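Local coordinates for oxidoreductase, iron/ascorbate family (Shewanella oneidensis, PDB 3ON7), which probably acts as a non-haem iron(II)- and 2-oxoglutarate-dependent oxygenase, with an ethylene-forming reaction proposed for it, at residues B[27-32]-B[209-214]; B[87-92]-B[153-158]; B[175-180]-B[215-220]; B[191-196]-B[227-232]. All blocks are in the same frame, centred on the assembly; numbering follows the deposited sequence. Where two conformers were deposited one is given.

Contact 1 of 4, residues B[27-32]-B[209-214]; sequences FGVLSN and NIIINI
G28 with I212 and L30 with I210 make two antiparallel hydrogen-bonded pairs, each closed by two N-H...O=C bonds. All four are 2.8 Å from N to O, and L30 N to I210 O is almost straight at 178°.

The apolar contacts divide between the two faces of the sheet. On the face of F27, V29 and I211, the V29 branch CG1 lies beside I211 CD1 at 3.7 Å, while I211 CG2 comes to the edge of the F27 ring, 3.5 Å from CD2. On the other face, L30 CB packs on I210 CG2 at 3.6 Å, and L120 and F18 cover the L30 and I212 side chains.

Of the polar side chains, N213 sets its amide nearly parallel to the F27 ring (planes 14° apart). Its ND2 hydrogen-bonds D176 OD2. Here strand 27-31, next to the outermost strand 6-8, extends the larger sheet alongside strand 210-214 of the double-stranded beta-helix characteristic of 2-oxoglutarate oxygenases.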
loop_
_atom_site.group_PDB
_atom_site.type_symbol
_atom_site.label_atom_id
_atom_site.label_comp_id
_atom_site.label_asym_id
_atom_site.label_seq_id
_atom_site.Cartn_x
_atom_site.Cartn_y
_atom_site.Cartn_z
ATOM N N PHE B 27 -18.412 -8.443 25.132
ATOM C CA PHE B 27 -17.667 -9.692 25.265
ATOM C C PHE B 27 -18.561 -10.815 25.783
ATOM O O PHE B 27 -19.536 -10.577 26.501
ATOM C CB PHE B 27 -16.502 -9.531 26.251
ATOM C CG PHE B 27 -15.231 -9.048 25.612
ATOM C CD1 PHE B 27 -15.137 -7.751 25.103
ATOM C CD2 PHE B 27 -14.119 -9.884 25.527
ATOM C CE1 PHE B 27 -13.987 -7.314 24.518
ATOM C CE2 PHE B 27 -12.961 -9.447 24.947
ATOM C CZ PHE B 27 -12.887 -8.162 24.442
ATOM N N GLY B 28 -18.183 -12.039 25.431
ATOM C CA GLY B 28 -18.847 -13.238 25.912
ATOM C C GLY B 28 -17.811 -14.304 26.148
ATOM O O GLY B 28 -16.868 -14.422 25.384
ATOM N N VAL B 29 -17.971 -15.076 27.215
ATOM C CA VAL B 29 -17.011 -16.111 27.571
ATOM C C VAL B 29 -17.732 -17.467 27.517
ATOM O O VAL B 29 -18.751 -17.627 28.158
ATOM C CB VAL B 29 -16.472 -15.844 28.985
ATOM C CG1 VAL B 29 -15.492 -16.917 29.405
ATOM C CG2 VAL B 29 -15.841 -14.467 29.062
ATOM N N LEU B 30 -17.231 -18.415 26.725
ATOM C CA LEU B 30 -17.849 -19.733 26.625
ATOM C C LEU B 30 -16.946 -20.831 27.159
ATOM O O LEU B 30 -15.790 -20.925 26.746
ATOM C CB LEU B 30 -18.197 -20.064 25.175
ATOM C CG LEU B 30 -19.403 -19.373 24.551
ATOM C CD1 LEU B 30 -19.495 -19.776 23.082
ATOM C CD2 LEU B 30 -20.669 -19.702 25.291
ATOM N N SER B 31 -17.481 -21.677 28.046
ATOM C CA SER B 31 -16.792 -22.918 28.442
ATOM C C SER B 31 -17.413 -24.141 27.764
ATOM O O SER B 31 -18.523 -24.065 27.214
ATOM C CB SER B 31 -16.806 -23.097 29.953
ATOM O OG SER B 31 -17.974 -23.758 30.370
ATOM N N ASN B 32 -16.679 -25.253 27.789
ATOM C CA ASN B 32 -17.151 -26.520 27.230
ATOM C C ASN B 32 -17.688 -26.383 25.812
ATOM O O ASN B 32 -18.764 -26.881 25.506
ATOM C CB ASN B 32 -18.232 -27.093 28.137
ATOM C CG ASN B 32 -17.703 -27.420 29.505
ATOM O OD1 ASN B 32 -17.766 -26.602 30.413
ATOM N ND2 ASN B 32 -17.138 -28.610 29.648
ATOM N N ASN B 209 -11.778 -22.268 28.070
ATOM C CA ASN B 209 -12.639 -21.111 27.793
ATOM C C ASN B 209 -12.333 -20.555 26.426
ATOM O O ASN B 209 -11.209 -20.660 25.924
ATOM C CB ASN B 209 -12.531 -19.995 28.851
ATOM C CG ASN B 209 -13.304 -20.321 30.104
ATOM O OD1 ASN B 209 -13.885 -21.405 30.213
ATOM N ND2 ASN B 209 -13.331 -19.387 31.059
ATOM N N ILE B 210 -13.350 -19.959 25.827
ATOM C CA ILE B 210 -13.155 -19.269 24.578
ATOM C C ILE B 210 -13.853 -17.911 24.711
ATOM O O ILE B 210 -14.988 -17.831 25.176
ATOM C CB ILE B 210 -13.634 -20.151 23.416
ATOM C CG1 ILE B 210 -12.921 -19.796 22.123
ATOM C CG2 ILE B 210 -15.126 -20.066 23.248
ATOM C CD1 ILE B 210 -13.029 -20.887 21.100
ATOM N N ILE B 211 -13.121 -16.853 24.363
ATOM C CA ILE B 211 -13.558 -15.464 24.574
ATOM C C ILE B 211 -13.938 -14.888 23.238
ATOM O O ILE B 211 -13.191 -15.026 22.267
ATOM C CB ILE B 211 -12.429 -14.587 25.187
ATOM C CG1 ILE B 211 -11.689 -15.359 26.267
ATOM C CG2 ILE B 211 -12.980 -13.237 25.753
ATOM C CD1 ILE B 211 -12.583 -16.088 27.248
ATOM N N ILE B 212 -15.113 -14.286 23.171
ATOM C CA ILE B 212 -15.622 -13.745 21.928
ATOM C C ILE B 212 -15.999 -12.300 22.132
ATOM O O ILE B 212 -16.683 -11.965 23.103
ATOM C CB ILE B 212 -16.844 -14.533 21.447
ATOM C CG1 ILE B 212 -16.452 -15.996 21.172
ATOM C CG2 ILE B 212 -17.444 -13.909 20.184
ATOM C CD1 ILE B 212 -16.852 -16.926 22.260
ATOM N N ASN B 213 -15.568 -11.435 21.213
ATOM C CA ASN B 213 -15.893 -10.028 21.319
ATOM C C ASN B 213 -16.369 -9.398 20.006
ATOM O O ASN B 213 -15.982 -9.817 18.915
ATOM C CB ASN B 213 -14.737 -9.266 21.962
ATOM C CG ASN B 213 -13.543 -9.088 21.037
ATOM O OD1 ASN B 213 -12.706 -9.991 20.866
ATOM N ND2 ASN B 213 -13.428 -7.896 20.466
ATOM N N ILE B 214 -17.291 -8.450 20.153
ATOM C CA ILE B 214 -17.807 -7.606 19.079
ATOM C C ILE B 214 -16.683 -6.705 18.592
ATOM O O ILE B 214 -15.909 -6.203 19.413
ATOM C CB ILE B 214 -18.901 -6.665 19.632
ATOM C CG1 ILE B 214 -20.072 -7.458 20.208
ATOM C CG2 ILE B 214 -19.396 -5.632 18.550
ATOM C CD1 ILE B 214 -20.813 -8.372 19.213
#

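Contact 2 of 4, residues B[87-92]-B[153-158]; sequences KEYYHV and RILHYP
In the larger sheet of the oxygenase fold, strand 88-92 runs antiparallel to strand 151-157, with E88-H156 and Y90-I154 as its hydrogen-bonded pairs. R153 carries the face it shares with Y89 and H91. The chain leaves with CG anti to the backbone N (chi1 -177°) and runs extended to NE, which donates to H91 NE2 at 3.1 Å. That bond lies in the guanidinium plane and meets the imidazole at its edge, the two planes being 68° apart. Beyond it, the guanidinium reaches over the face of the Y89 ring as a cation-pi contact, its CZ 4.2 Å from the ring centroid. The group is tilted, so NH2 comes closest, 3.3 Å from Y89 CZ.

The pairing joins an N-terminal strand to the 2-oxoglutarate oxygenase region, and it also reaches a subunit interface: E272 of the second subunit takes a salt bridge from R153 NH2 and a hydrogen bond from the Y89 hydroxyl.

The opposite face has its own polar pair. H156 ND1 donates to E88 OE2 at 2.7 Å, in the ring plane and on the anti lone pair of the carboxylate; K56 pairs with E88 OE1 and S244 bonds H156 NE2, so both groups are pinned at two points. Next to this pair, but back on the side of Y89 and L155, K87 CB sits over one face of the Y157 ring, 4.0 Å from its centroid.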
loop_
_atom_site.group_PDB
_atom_site.type_symbol
_atom_site.label_atom_id
_atom_site.label_comp_id
_atom_site.label_asym_id
_atom_site.label_seq_id
_atom_site.Cartn_x
_atom_site.Cartn_y
_atom_site.Cartn_z
ATOM N N LYS B 87 7.104 -9.220 21.201
ATOM C CA LYS B 87 6.381 -10.316 20.591
ATOM C C LYS B 87 6.801 -10.519 19.137
ATOM O O LYS B 87 7.247 -9.582 18.472
ATOM C CB LYS B 87 4.865 -10.076 20.667
ATOM C CG LYS B 87 4.336 -8.952 19.761
ATOM C CD LYS B 87 2.819 -8.811 19.866
ATOM C CE LYS B 87 2.259 -7.548 19.195
ATOM N NZ LYS B 87 2.858 -6.271 19.714
ATOM N N GLU B 88 6.645 -11.754 18.673
ATOM C CA GLU B 88 6.809 -12.132 17.263
ATOM C C GLU B 88 5.516 -12.881 16.923
ATOM O O GLU B 88 4.789 -13.310 17.817
ATOM C CB GLU B 88 8.069 -12.999 17.054
ATOM C CG GLU B 88 7.965 -14.398 17.674
ATOM C CD GLU B 88 9.264 -15.189 17.714
ATOM O OE1 GLU B 88 10.211 -14.906 16.927
ATOM O OE2 GLU B 88 9.325 -16.138 18.540
ATOM N N TYR B 89 5.170 -12.984 15.653
ATOM C CA TYR B 89 3.903 -13.600 15.325
ATOM C C TYR B 89 3.892 -14.108 13.926
ATOM O O TYR B 89 4.799 -13.816 13.151
ATOM C CB TYR B 89 2.725 -12.630 15.574
ATOM C CG TYR B 89 2.875 -11.253 14.962
ATOM C CD1 TYR B 89 3.496 -10.221 15.656
ATOM C CD2 TYR B 89 2.365 -10.972 13.702
ATOM C CE1 TYR B 89 3.632 -8.940 15.094
ATOM C CE2 TYR B 89 2.479 -9.695 13.147
ATOM C CZ TYR B 89 3.113 -8.692 13.836
ATOM O OH TYR B 89 3.214 -7.449 13.267
ATOM N N TYR B 90 2.865 -14.894 13.631
ATOM C CA TYR B 90 2.655 -15.474 12.327
ATOM C C TYR B 90 1.206 -15.207 11.910
ATOM O O TYR B 90 0.263 -15.467 12.677
ATOM C CB TYR B 90 2.897 -16.978 12.387
ATOM C CG TYR B 90 3.141 -17.602 11.057
ATOM C CD1 TYR B 90 2.120 -17.696 10.109
ATOM C CD2 TYR B 90 4.390 -18.085 10.717
ATOM C CE1 TYR B 90 2.354 -18.254 8.868
ATOM C CE2 TYR B 90 4.626 -18.617 9.469
ATOM C CZ TYR B 90 3.610 -18.726 8.561
ATOM O OH TYR B 90 3.853 -19.276 7.323
ATOM N N HIS B 91 1.033 -14.727 10.678
ATOM C CA HIS B 91 -0.299 -14.472 10.113
ATOM C C HIS B 91 -0.677 -15.613 9.193
ATOM O O HIS B 91 -0.057 -15.827 8.126
ATOM C CB HIS B 91 -0.291 -13.163 9.344
ATOM C CG HIS B 91 -0.494 -11.957 10.199
ATOM N ND1 HIS B 91 -0.827 -10.727 9.672
ATOM C CD2 HIS B 91 -0.465 -11.799 11.543
ATOM C CE1 HIS B 91 -1.000 -9.866 10.662
ATOM N NE2 HIS B 91 -0.767 -10.485 11.804
ATOM N N VAL B 92 -1.684 -16.361 9.623
ATOM C CA VAL B 92 -2.173 -17.506 8.875
ATOM C C VAL B 92 -3.458 -17.145 8.127
ATOM O O VAL B 92 -4.434 -16.692 8.744
ATOM C CB VAL B 92 -2.504 -18.691 9.810
ATOM C CG1 VAL B 92 -3.164 -19.840 9.009
ATOM C CG2 VAL B 92 -1.271 -19.172 10.562
ATOM N N ARG B 153 -4.069 -15.091 13.690
ATOM C CA ARG B 153 -2.839 -14.439 14.079
ATOM C C ARG B 153 -2.310 -15.287 15.238
ATOM O O ARG B 153 -3.002 -15.485 16.233
ATOM C CB ARG B 153 -3.215 -13.015 14.513
ATOM C CG ARG B 153 -2.115 -12.072 14.904
ATOM C CD ARG B 153 -2.585 -10.577 14.970
ATOM N NE ARG B 153 -1.443 -9.704 14.691
ATOM C CZ ARG B 153 -0.893 -8.810 15.518
ATOM N NH1 ARG B 153 -1.381 -8.542 16.725
ATOM N NH2 ARG B 153 0.164 -8.140 15.100
ATOM N N ILE B 154 -1.119 -15.857 15.084
ATOM C CA ILE B 154 -0.515 -16.660 16.145
ATOM C C ILE B 154 0.562 -15.811 16.801
ATOM O O ILE B 154 1.575 -15.514 16.172
ATOM C CB ILE B 154 0.044 -17.972 15.579
ATOM C CG1 ILE B 154 -1.070 -18.678 14.808
ATOM C CG2 ILE B 154 0.649 -18.895 16.712
ATOM C CD1 ILE B 154 -0.752 -20.040 14.294
ATOM N N LEU B 155 0.312 -15.401 18.055
ATOM C CA LEU B 155 1.202 -14.496 18.782
ATOM C C LEU B 155 2.118 -15.266 19.719
ATOM O O LEU B 155 1.677 -16.204 20.390
ATOM C CB LEU B 155 0.381 -13.493 19.600
ATOM C CG LEU B 155 -0.139 -12.300 18.799
ATOM C CD1 LEU B 155 0.830 -11.148 18.880
ATOM C CD2 LEU B 155 -0.374 -12.681 17.339
ATOM N N HIS B 156 3.395 -14.868 19.763
ATOM C CA HIS B 156 4.352 -15.435 20.701
ATOM C C HIS B 156 5.135 -14.345 21.423
ATOM O O HIS B 156 5.862 -13.593 20.794
ATOM C CB HIS B 156 5.330 -16.381 20.024
ATOM C CG HIS B 156 6.396 -16.898 20.951
ATOM N ND1 HIS B 156 7.743 -16.809 20.669
ATOM C CD2 HIS B 156 6.306 -17.497 22.164
ATOM C CE1 HIS B 156 8.435 -17.344 21.664
ATOM N NE2 HIS B 156 7.584 -17.768 22.582
ATOM N N TYR B 157 4.950 -14.268 22.742
ATOM C CA TYR B 157 5.757 -13.442 23.603
ATOM C C TYR B 157 6.879 -14.275 24.153
ATOM O O TYR B 157 6.639 -15.123 25.004
ATOM C CB TYR B 157 4.933 -12.916 24.767
ATOM C CG TYR B 157 3.815 -12.012 24.346
ATOM C CD1 TYR B 157 2.570 -12.527 23.980
ATOM C CD2 TYR B 157 3.999 -10.637 24.318
ATOM C CE1 TYR B 157 1.543 -11.690 23.601
ATOM C CE2 TYR B 157 2.979 -9.792 23.929
ATOM C CZ TYR B 157 1.758 -10.320 23.571
ATOM O OH TYR B 157 0.763 -9.465 23.210
ATOM N N PRO B 158 8.115 -14.030 23.697
ATOM C CA PRO B 158 9.241 -14.816 24.216
ATOM C C PRO B 158 9.606 -14.530 25.678
ATOM O O PRO B 158 9.310 -13.448 26.197
ATOM C CB PRO B 158 10.421 -14.408 23.307
ATOM C CG PRO B 158 9.795 -13.772 22.095
ATOM C CD PRO B 158 8.527 -13.132 22.601
HETATM O O HOH W 1 0.901 -7.103 22.190
#

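Contact 3 of 4, residues B[175-180]-B[215-220]; sequences EDINLI and GDMLQE
D216 opens the helix 216-221 and lays its side chain along the carbonyls of D176 and I177. CB is 3.6 Å from I177 O, and CG passes 3.4 Å from D176 O. CG stands anti to the carbonyl carbon and beside its own backbone N (chi1 -73°), the same N that donates to D176 O at 2.8 Å. At the tip, OD1 binds the S228 hydroxyl, while OD2 takes a water at 2.8 Å and a salt bridge from R273.

The loop 175-180 lies across the N-terminal end of the helix, with G215 in the N-cap position, and its carbonyls receive the amides of G215, D216 and M217. M217 N is shared between I177 O and N178 O, both bonds bent and with the donor well above the carbonyl planes. G215 N meets L179 O at 2.9 Å. D176, whose OD2 is also bonded by T181, belongs to a probable metal site with H174 and H231, the HxD...H facial triad of this family, and the loop that carries it is tied down by these backbone bonds.

Toward the 179-180 end the contact is apolar. L218 puts its CB 3.7 Å from L179 CD1, the two side chains crossing at a slant, and its CD2 runs alongside I180 CG2 at 3.9 Å. Separately, M217, present as selenomethionine, lays CG against a carbonyl, 3.3 Å from I177 O.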
loop_
_atom_site.group_PDB
_atom_site.type_symbol
_atom_site.label_atom_id
_atom_site.label_comp_id
_atom_site.label_asym_id
_atom_site.label_seq_id
_atom_site.Cartn_x
_atom_site.Cartn_y
_atom_site.Cartn_z
ATOM N N GLU B 175 -9.447 -1.455 20.457
ATOM C CA GLU B 175 -10.633 -2.089 19.914
ATOM C C GLU B 175 -10.326 -2.879 18.654
ATOM O O GLU B 175 -9.400 -2.572 17.935
ATOM C CB GLU B 175 -11.689 -1.049 19.601
ATOM C CG GLU B 175 -12.225 -0.382 20.846
ATOM C CD GLU B 175 -11.955 1.099 20.872
ATOM O OE1 GLU B 175 -10.811 1.526 20.560
ATOM O OE2 GLU B 175 -12.909 1.831 21.197
ATOM N N ASP B 176 -11.101 -3.922 18.409
ATOM C CA ASP B 176 -11.014 -4.643 17.161
ATOM C C ASP B 176 -11.870 -3.935 16.139
ATOM O O ASP B 176 -12.950 -3.454 16.455
ATOM C CB ASP B 176 -11.498 -6.071 17.336
ATOM C CG ASP B 176 -10.572 -6.901 18.236
ATOM O OD1 ASP B 176 -9.433 -6.442 18.549
ATOM O OD2 ASP B 176 -11.005 -7.998 18.634
ATOM N N ILE B 177 -11.374 -3.859 14.910
ATOM C CA ILE B 177 -12.125 -3.236 13.833
ATOM C C ILE B 177 -13.116 -4.174 13.177
ATOM O O ILE B 177 -14.041 -3.725 12.508
ATOM C CB ILE B 177 -11.172 -2.690 12.752
ATOM C CG1 ILE B 177 -11.866 -1.558 11.966
ATOM C CG2 ILE B 177 -10.665 -3.805 11.840
ATOM C CD1 ILE B 177 -11.013 -1.001 10.809
ATOM N N ASN B 178 -12.912 -5.479 13.342
ATOM C CA ASN B 178 -13.582 -6.472 12.496
ATOM C C ASN B 178 -14.993 -6.821 12.992
ATOM O O ASN B 178 -15.597 -6.041 13.728
ATOM C CB ASN B 178 -12.693 -7.701 12.382
ATOM C CG ASN B 178 -12.244 -8.200 13.727
ATOM O OD1 ASN B 178 -11.434 -7.552 14.367
ATOM N ND2 ASN B 178 -12.817 -9.302 14.193
ATOM N N LEU B 179 -15.546 -7.953 12.542
ATOM C CA LEU B 179 -16.925 -8.333 12.889
ATOM C C LEU B 179 -16.973 -8.938 14.268
ATOM O O LEU B 179 -17.542 -8.335 15.171
ATOM C CB LEU B 179 -17.537 -9.271 11.849
ATOM C CG LEU B 179 -19.074 -9.289 11.881
ATOM C CD1 LEU B 179 -19.658 -7.963 11.440
ATOM C CD2 LEU B 179 -19.622 -10.422 11.027
ATOM N N ILE B 180 -16.399 -10.128 14.432
ATOM C CA ILE B 180 -16.144 -10.683 15.756
ATOM C C ILE B 180 -14.775 -11.322 15.801
ATOM O O ILE B 180 -14.234 -11.745 14.777
ATOM C CB ILE B 180 -17.198 -11.737 16.241
ATOM C CG1 ILE B 180 -17.289 -12.937 15.293
ATOM C CG2 ILE B 180 -18.576 -11.090 16.428
ATOM C CD1 ILE B 180 -18.111 -14.086 15.861
ATOM N N GLY B 215 -16.605 -6.498 17.277
ATOM C CA GLY B 215 -15.657 -5.552 16.662
ATOM C C GLY B 215 -16.386 -4.370 16.013
ATOM O O GLY B 215 -17.620 -4.405 15.843
ATOM N N ASP B 216 -15.635 -3.319 15.662
ATOM C CA ASP B 216 -16.236 -2.064 15.182
ATOM C C ASP B 216 -17.236 -2.238 14.049
ATOM O O ASP B 216 -18.252 -1.536 13.990
ATOM C CB ASP B 216 -15.163 -1.080 14.713
ATOM C CG ASP B 216 -14.394 -0.488 15.856
ATOM O OD1 ASP B 216 -14.841 -0.704 17.001
ATOM O OD2 ASP B 216 -13.349 0.164 15.613
HETATM N N MSE B 217 -16.949 -3.151 13.136
HETATM C CA MSE B 217 -17.856 -3.358 12.018
HETATM C C MSE B 217 -19.234 -3.943 12.403
HETATM O O MSE B 217 -20.220 -3.631 11.746
HETATM C CB MSE B 217 -17.179 -4.156 10.921
HETATM C CG MSE B 217 -16.224 -3.306 10.088
HETATM SE SE MSE B 217 -15.230 -4.435 8.900
HETATM C CE MSE B 217 -13.917 -3.154 8.294
ATOM N N LEU B 218 -19.318 -4.738 13.467
ATOM C CA LEU B 218 -20.625 -5.222 13.971
ATOM C C LEU B 218 -21.330 -4.159 14.813
ATOM O O LEU B 218 -22.576 -4.094 14.824
ATOM C CB LEU B 218 -20.487 -6.547 14.771
ATOM C CG LEU B 218 -21.782 -7.251 15.195
ATOM C CD1 LEU B 218 -22.750 -7.415 14.024
ATOM C CD2 LEU B 218 -21.483 -8.635 15.822
ATOM N N GLN B 219 -20.547 -3.325 15.506
ATOM C CA GLN B 219 -21.116 -2.153 16.163
ATOM C C GLN B 219 -21.810 -1.278 15.132
ATOM O O GLN B 219 -22.962 -0.856 15.331
ATOM C CB GLN B 219 -20.075 -1.354 16.933
ATOM C CG GLN B 219 -20.675 -0.188 17.709
ATOM C CD GLN B 219 -19.666 0.597 18.547
ATOM O OE1 GLN B 219 -19.005 0.055 19.420
ATOM N NE2 GLN B 219 -19.597 1.896 18.315
ATOM N N GLU B 220 -21.117 -1.018 14.025
ATOM C CA GLU B 220 -21.675 -0.213 12.944
ATOM C C GLU B 220 -22.890 -0.891 12.321
ATOM O O GLU B 220 -23.883 -0.227 12.061
ATOM C CB GLU B 220 -20.618 0.034 11.865
ATOM C CG GLU B 220 -21.101 0.855 10.675
ATOM C CD GLU B 220 -21.458 2.293 11.028
ATOM O OE1 GLU B 220 -21.042 2.818 12.089
ATOM O OE2 GLU B 220 -22.146 2.913 10.219
HETATM O O HOH W 2 -10.679 -0.568 15.905
#

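Contact 4 of 4, residues B[191-196]-B[227-232]; sequences LQVKAK and PSTSHR
Q192 and R232 form an antiparallel hydrogen-bonded pair in the smaller, four-stranded sheet of the double-stranded beta-helix, and their side chains run together beyond the backbone. The guanidinium turns its side to the amide: NE and NH2 both donate to Q192 OE1, each at 2.9 Å, with the two groups nearly coplanar (12° apart). One oxygen therefore takes two N-H groups, which restrains the rotation of the arginine head. Backbone bonds underlie this: Q192 N to R232 O, R232 N back to Q192 O, and farther along K194 N to S230 O.

On the other face V193 and H231 form a non-hydrogen-bonded pair. V193 CG1 meets T229 CG2 at 3.5 Å, the side chains at about a right angle.

The second shell sets these groups. D202 OD1 accepts a hydrogen bond from Q192 NE2, and W200 makes a cation-pi contact with R232. The H231 ring turns back toward the loop that precedes its strand, CG lying between backbone N and carbonyl carbon (chi1 51°), so that ND1 donates to T229 O at 3.0 Å, exactly in the ring plane. This orients the imidazole, whose NE2 probably binds iron together with H174 and D176. Where the pairing ends, the thrice-bent K194 chain brings NZ to a water 2.9 Å away, and that water lies 2.6 Å from S230 OG.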
loop_
_atom_site.group_PDB
_atom_site.type_symbol
_atom_site.label_atom_id
_atom_site.label_comp_id
_atom_site.label_asym_id
_atom_site.label_seq_id
_atom_site.Cartn_x
_atom_site.Cartn_y
_atom_site.Cartn_z
ATOM N N LEU B 191 -6.153 -10.569 30.710
ATOM C CA LEU B 191 -7.056 -9.998 29.728
ATOM C C LEU B 191 -8.168 -9.284 30.478
ATOM O O LEU B 191 -8.785 -9.864 31.386
ATOM C CB LEU B 191 -7.630 -11.075 28.792
ATOM C CG LEU B 191 -8.642 -10.635 27.722
ATOM C CD1 LEU B 191 -8.008 -9.904 26.530
ATOM C CD2 LEU B 191 -9.442 -11.858 27.226
ATOM N N GLN B 192 -8.378 -8.019 30.116
ATOM C CA GLN B 192 -9.388 -7.177 30.736
ATOM C C GLN B 192 -10.209 -6.386 29.718
ATOM O O GLN B 192 -9.753 -6.112 28.598
ATOM C CB GLN B 192 -8.735 -6.196 31.679
ATOM C CG GLN B 192 -7.995 -6.830 32.806
ATOM C CD GLN B 192 -7.484 -5.797 33.769
ATOM O OE1 GLN B 192 -7.000 -4.739 33.353
ATOM N NE2 GLN B 192 -7.588 -6.089 35.072
ATOM N N VAL B 193 -11.407 -6.001 30.147
ATOM C CA VAL B 193 -12.390 -5.314 29.318
ATOM C C VAL B 193 -12.883 -4.101 30.063
ATOM O O VAL B 193 -13.168 -4.173 31.235
ATOM C CB VAL B 193 -13.596 -6.233 29.046
ATOM C CG1 VAL B 193 -14.732 -5.455 28.382
ATOM C CG2 VAL B 193 -13.167 -7.432 28.222
ATOM N N LYS B 194 -12.987 -2.988 29.367
ATOM C CA LYS B 194 -13.421 -1.730 29.947
ATOM C C LYS B 194 -14.947 -1.709 30.180
ATOM O O LYS B 194 -15.733 -1.818 29.252
ATOM C CB LYS B 194 -12.975 -0.590 29.028
ATOM C CG LYS B 194 -13.453 0.823 29.394
ATOM C CD LYS B 194 -12.987 1.274 30.756
ATOM C CE LYS B 194 -11.454 1.435 30.827
ATOM N NZ LYS B 194 -10.881 2.472 29.910
ATOM N N ALA B 195 -15.335 -1.581 31.439
ATOM C CA ALA B 195 -16.717 -1.460 31.832
ATOM C C ALA B 195 -17.208 -0.034 31.628
ATOM O O ALA B 195 -16.417 0.888 31.394
ATOM C CB ALA B 195 -16.877 -1.844 33.294
ATOM N N LYS B 196 -18.519 0.133 31.769
ATOM C CA LYS B 196 -19.192 1.415 31.545
ATOM C C LYS B 196 -18.803 2.500 32.563
ATOM O O LYS B 196 -18.799 3.685 32.226
ATOM C CB LYS B 196 -20.712 1.204 31.520
ATOM C CG LYS B 196 -21.223 0.493 30.243
ATOM C CD LYS B 196 -22.600 -0.175 30.438
ATOM N N PRO B 227 -21.909 -3.280 21.404
ATOM C CA PRO B 227 -20.752 -2.393 21.473
ATOM C C PRO B 227 -19.423 -3.086 21.154
ATOM O O PRO B 227 -19.219 -4.234 21.568
ATOM C CB PRO B 227 -20.786 -1.900 22.916
ATOM C CG PRO B 227 -21.410 -3.057 23.677
ATOM C CD PRO B 227 -22.452 -3.583 22.734
ATOM N N SER B 228 -18.550 -2.391 20.419
ATOM C CA SER B 228 -17.149 -2.785 20.270
ATOM C C SER B 228 -16.376 -2.164 21.408
ATOM O O SER B 228 -16.222 -0.953 21.462
ATOM C CB SER B 228 -16.566 -2.291 18.956
ATOM O OG SER B 228 -15.175 -2.595 18.875
ATOM N N THR B 229 -15.900 -3.004 22.314
ATOM C CA THR B 229 -15.407 -2.561 23.626
ATOM C C THR B 229 -13.862 -2.644 23.719
ATOM O O THR B 229 -13.204 -3.518 23.116
ATOM C CB THR B 229 -16.067 -3.404 24.770
ATOM O OG1 THR B 229 -17.489 -3.332 24.661
ATOM C CG2 THR B 229 -15.680 -2.896 26.142
ATOM N N SER B 230 -13.315 -1.696 24.468
ATOM C CA SER B 230 -11.896 -1.557 24.660
ATOM C C SER B 230 -11.416 -2.658 25.593
ATOM O O SER B 230 -11.959 -2.825 26.708
ATOM C CB SER B 230 -11.604 -0.179 25.275
ATOM O OG SER B 230 -10.221 0.021 25.499
ATOM N N HIS B 231 -10.391 -3.380 25.146
ATOM C CA HIS B 231 -9.778 -4.433 25.936
ATOM C C HIS B 231 -8.250 -4.352 25.904
ATOM O O HIS B 231 -7.677 -3.814 24.943
ATOM C CB HIS B 231 -10.246 -5.803 25.459
ATOM C CG HIS B 231 -10.105 -6.024 23.990
ATOM N ND1 HIS B 231 -10.928 -5.424 23.059
ATOM C CD2 HIS B 231 -9.256 -6.808 23.291
ATOM C CE1 HIS B 231 -10.574 -5.821 21.851
ATOM N NE2 HIS B 231 -9.559 -6.657 21.965
ATOM N N ARG B 232 -7.618 -4.900 26.951
ATOM C CA ARG B 232 -6.153 -4.937 27.090
ATOM C C ARG B 232 -5.678 -6.212 27.778
ATOM O O ARG B 232 -6.488 -6.983 28.296
ATOM C CB ARG B 232 -5.669 -3.727 27.905
ATOM C CG ARG B 232 -6.084 -3.769 29.366
ATOM C CD ARG B 232 -5.636 -2.575 30.142
ATOM N NE ARG B 232 -5.942 -2.712 31.561
ATOM C CZ ARG B 232 -5.498 -1.894 32.514
ATOM N NH1 ARG B 232 -4.727 -0.850 32.209
ATOM N NH2 ARG B 232 -5.810 -2.126 33.783
HETATM O O HOH W 3 -10.122 2.042 27.164
#

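In the fold
Contacts 1 and 2 belong to the same large sheet, on opposite sides of the chain's centre and about 21 Å apart between centres; contact 4 is in the smaller sheet, and contact 3 ties a loop to a helix. Contacts 1, 2 and 3 are largely buried, contact 4 partly so. Contact 1 is mostly aliphatic packing on backbone pairing, contact 2 is rich in charge and faces a second subunit, and contact 3, which also touches that subunit through packing, depends chiefly on backbone amides and carbonyls. Contacts 1, 3 and 4 meet around the probable metal site, at D176 and H231. Separately, D216 and Q219 of contact 3 bond S228 of contact 4.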